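Local coordinates for osmotically inducible lipoprotein OsmE (Pseudomonas aeruginosa PAO1, PDB 4DM5) that is of unknown function but is a putative osmotically inducible lipoprotein with a BamE-type domain, probably anchored to a membrane by lipid, at residues Val24-Val33 / Val69-Asp78. Residues are numbered along the deposited sequence; the frame is centred on the assembly and turned at random.
Sequences VEKGMSQQEV and VSFDGSGKVD
Val77 is the bump that fits into the type II turn Glu25-Met28 and the start of helix 30-37, where these pack against the hairpin of strands 63-71 and 77-81 in the BamE-type domain, helices packed on an antiparallel sheet. Val77 CB and CG1 abut Glu25 O; with CG1 anti to the backbone N (chi1 171°), Val77 CG2 is left beside that N and enters a hollow lined by Met28 CB and O, lying 3.6 Å from Val33 CG2. Val24 CG1 borders Val77 CG2 at 4.1 Å and meets Val69 CG1 tip to tip at 4.0 Å. Two backbone bonds hold Val77 in place: Gly27 N gives to Val77 O (2.9 Å), and Val77 N gives to Met28 O (2.8 Å).

Beside this, the Phe71 ring is wedged against the first helical turn. Gln30 CG sits over one face, 3.6 Å from the ring centroid, a CH-pi contact, whereas Val33 CB and CG2 come to the ring edge, CB in plane near CZ; Ser52 and Asn54 of strand 52-60 also touch Phe71. Ser29 N-caps the helix, its OG accepting from Glu32 N. At the hairpin turn a water bridges the segments, accepting from Gln30 N and donating to Gly75 O at 2.6 Å.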
loop_
_atom_site.group_PDB
_atom_site.type_symbol
_atom_site.label_atom_id
_atom_site.label_comp_id
_atom_site.label_asym_id
_atom_site.label_seq_id
_atom_site.Cartn_x
_atom_site.Cartn_y
_atom_site.Cartn_z
ATOM N N VAL A 24 7.735 3.774 4.566
ATOM C CA VAL A 24 7.820 2.470 3.877
ATOM C C VAL A 24 8.762 2.569 2.711
ATOM O O VAL A 24 8.562 3.469 1.850
ATOM C CB VAL A 24 6.439 1.971 3.443
ATOM C CG1 VAL A 24 6.494 0.760 2.471
ATOM C CG2 VAL A 24 5.603 1.633 4.650
ATOM N N GLU A 25 9.735 1.687 2.578
ATOM C CA GLU A 25 10.748 1.771 1.545
ATOM C C GLU A 25 10.748 0.501 0.675
ATOM O O GLU A 25 10.392 -0.597 1.125
ATOM C CB GLU A 25 12.239 1.814 2.122
ATOM C CG GLU A 25 12.703 3.229 2.524
ATOM C CD GLU A 25 13.053 4.194 1.339
ATOM O OE1 GLU A 25 13.510 3.816 0.196
ATOM O OE2 GLU A 25 12.799 5.439 1.545
ATOM N N LYS A 26 11.170 0.579 -0.620
ATOM C CA LYS A 26 11.407 -0.561 -1.459
ATOM C C LYS A 26 12.337 -1.575 -0.759
ATOM O O LYS A 26 13.305 -1.158 -0.146
ATOM C CB LYS A 26 12.024 -0.037 -2.785
ATOM C CG LYS A 26 12.215 -1.121 -3.800
ATOM C CD LYS A 26 12.721 -0.508 -5.151
ATOM C CE LYS A 26 12.648 -1.466 -6.335
ATOM N NZ LYS A 26 11.603 -2.521 -6.209
ATOM N N GLY A 27 12.022 -2.840 -0.817
ATOM C CA GLY A 27 12.851 -3.876 -0.286
ATOM C C GLY A 27 12.478 -4.285 1.130
ATOM O O GLY A 27 13.085 -5.243 1.620
HETATM N N MSE A 28 11.566 -3.510 1.762
HETATM C CA MSE A 28 11.165 -3.720 3.197
HETATM C C MSE A 28 10.373 -5.025 3.295
HETATM O O MSE A 28 9.572 -5.391 2.428
HETATM C CB MSE A 28 10.341 -2.513 3.666
HETATM C CG MSE A 28 9.816 -2.530 5.127
HETATM SE SE MSE A 28 9.095 -0.748 5.669
HETATM C CE MSE A 28 10.835 0.066 6.034
ATOM N N SER A 29 10.548 -5.742 4.395
ATOM C CA SER A 29 9.833 -6.943 4.698
ATOM C C SER A 29 8.407 -6.682 5.157
ATOM O O SER A 29 8.042 -5.581 5.529
ATOM C CB SER A 29 10.514 -7.733 5.854
ATOM O OG SER A 29 10.379 -7.014 7.027
ATOM N N GLN A 30 7.596 -7.719 4.954
ATOM C CA GLN A 30 6.221 -7.653 5.423
ATOM C C GLN A 30 6.065 -7.312 6.877
ATOM O O GLN A 30 5.242 -6.464 7.323
ATOM C CB GLN A 30 5.534 -8.998 5.100
ATOM C CG GLN A 30 5.222 -9.177 3.592
ATOM C CD GLN A 30 4.873 -10.608 3.201
ATOM O OE1 GLN A 30 5.678 -11.530 3.275
ATOM N NE2 GLN A 30 3.640 -10.789 2.788
ATOM N N GLN A 31 6.963 -7.854 7.739
ATOM C CA GLN A 31 6.822 -7.531 9.134
ATOM C C GLN A 31 7.174 -6.084 9.496
ATOM O O GLN A 31 6.572 -5.472 10.322
ATOM C CB GLN A 31 7.756 -8.509 9.946
ATOM C CG GLN A 31 7.135 -9.813 10.307
ATOM C CD GLN A 31 8.035 -10.562 11.217
ATOM O OE1 GLN A 31 8.457 -10.042 12.271
ATOM N NE2 GLN A 31 8.371 -11.761 10.828
ATOM N N GLU A 32 8.132 -5.484 8.796
ATOM C CA GLU A 32 8.462 -4.098 9.038
ATOM C C GLU A 32 7.313 -3.159 8.582
ATOM O O GLU A 32 6.906 -2.247 9.278
ATOM C CB GLU A 32 9.699 -3.749 8.284
ATOM C CG GLU A 32 10.094 -2.352 8.728
ATOM C CD GLU A 32 11.567 -2.066 8.753
ATOM O OE1 GLU A 32 12.386 -2.638 7.966
ATOM O OE2 GLU A 32 11.886 -1.169 9.584
ATOM N N VAL A 33 6.702 -3.517 7.434
ATOM C CA VAL A 33 5.586 -2.720 7.066
ATOM C C VAL A 33 4.442 -2.837 8.082
ATOM O O VAL A 33 3.797 -1.819 8.366
ATOM C CB VAL A 33 5.105 -3.140 5.676
ATOM C CG1 VAL A 33 3.750 -2.492 5.297
ATOM C CG2 VAL A 33 6.171 -2.799 4.632
ATOM N N VAL A 69 0.309 -1.076 -0.063
ATOM C CA VAL A 69 1.706 -1.462 -0.231
ATOM C C VAL A 69 1.775 -2.880 -0.829
ATOM O O VAL A 69 1.001 -3.750 -0.359
ATOM C CB VAL A 69 2.400 -1.516 1.182
ATOM C CG1 VAL A 69 3.868 -1.947 1.038
ATOM C CG2 VAL A 69 2.351 -0.136 1.848
ATOM N N SER A 70 2.533 -3.002 -1.907
ATOM C CA SER A 70 2.645 -4.339 -2.529
ATOM C C SER A 70 4.015 -4.901 -2.298
ATOM O O SER A 70 5.020 -4.180 -2.114
ATOM C CB SER A 70 2.332 -4.247 -4.023
ATOM O OG SER A 70 3.294 -3.453 -4.742
ATOM N N PHE A 71 4.024 -6.262 -2.340
ATOM C CA PHE A 71 5.215 -6.988 -2.107
ATOM C C PHE A 71 5.463 -7.943 -3.264
ATOM O O PHE A 71 4.481 -8.474 -3.844
ATOM C CB PHE A 71 5.106 -7.884 -0.851
ATOM C CG PHE A 71 4.830 -7.094 0.387
ATOM C CD1 PHE A 71 5.871 -6.596 1.197
ATOM C CD2 PHE A 71 3.475 -6.750 0.721
ATOM C CE1 PHE A 71 5.579 -5.828 2.297
ATOM C CE2 PHE A 71 3.209 -5.939 1.821
ATOM C CZ PHE A 71 4.235 -5.509 2.631
ATOM N N ASP A 72 6.746 -8.087 -3.666
ATOM C CA ASP A 72 7.055 -9.036 -4.732
ATOM C C ASP A 72 6.983 -10.502 -4.265
ATOM O O ASP A 72 6.637 -10.808 -3.119
ATOM C CB ASP A 72 8.425 -8.655 -5.377
ATOM C CG ASP A 72 9.611 -8.874 -4.415
ATOM O OD1 ASP A 72 9.500 -9.605 -3.400
ATOM O OD2 ASP A 72 10.696 -8.210 -4.561
ATOM N N GLY A 73 7.346 -11.438 -5.137
ATOM C CA GLY A 73 7.248 -12.874 -4.759
ATOM C C GLY A 73 8.204 -13.284 -3.657
ATOM O O GLY A 73 7.971 -14.314 -3.020
ATOM N N SER A 74 9.202 -12.472 -3.398
ATOM C CA SER A 74 10.169 -12.751 -2.328
ATOM C C SER A 74 9.673 -12.216 -1.000
ATOM O O SER A 74 10.355 -12.352 -0.002
ATOM C CB SER A 74 11.588 -12.220 -2.577
ATOM O OG SER A 74 11.595 -10.835 -2.398
ATOM N N GLY A 75 8.543 -11.457 -0.996
ATOM C CA GLY A 75 8.094 -10.905 0.237
ATOM C C GLY A 75 8.544 -9.461 0.501
ATOM O O GLY A 75 8.465 -9.023 1.666
ATOM N N LYS A 76 9.141 -8.814 -0.500
ATOM C CA LYS A 76 9.767 -7.489 -0.202
ATOM C C LYS A 76 8.976 -6.381 -0.892
ATOM O O LYS A 76 8.461 -6.595 -2.012
ATOM C CB LYS A 76 11.190 -7.478 -0.730
ATOM C CG LYS A 76 12.101 -8.496 -0.024
ATOM C CD LYS A 76 13.520 -8.358 -0.555
ATOM C CE LYS A 76 14.454 -9.297 0.231
ATOM N NZ LYS A 76 14.220 -10.616 -0.393
ATOM N N VAL A 77 8.870 -5.226 -0.283
ATOM C CA VAL A 77 8.048 -4.161 -0.909
ATOM C C VAL A 77 8.573 -3.854 -2.300
ATOM O O VAL A 77 9.761 -3.648 -2.523
ATOM C CB VAL A 77 8.183 -2.872 -0.049
ATOM C CG1 VAL A 77 7.519 -1.682 -0.814
ATOM C CG2 VAL A 77 7.504 -3.055 1.274
ATOM N N ASP A 78 7.661 -3.763 -3.245
ATOM C CA ASP A 78 7.972 -3.357 -4.640
ATOM C C ASP A 78 7.070 -2.202 -5.071
ATOM O O ASP A 78 7.271 -1.709 -6.196
ATOM C CB ASP A 78 7.987 -4.497 -5.651
ATOM C CG ASP A 78 6.660 -5.106 -5.826
ATOM O OD1 ASP A 78 5.670 -4.737 -5.139
ATOM O OD2 ASP A 78 6.552 -6.041 -6.742
HETATM O O HOH W 1 11.469 -5.192 -4.138
HETATM O O HOH W 2 9.529 -1.184 -7.658
HETATM O O HOH W 3 8.651 -10.265 3.964
#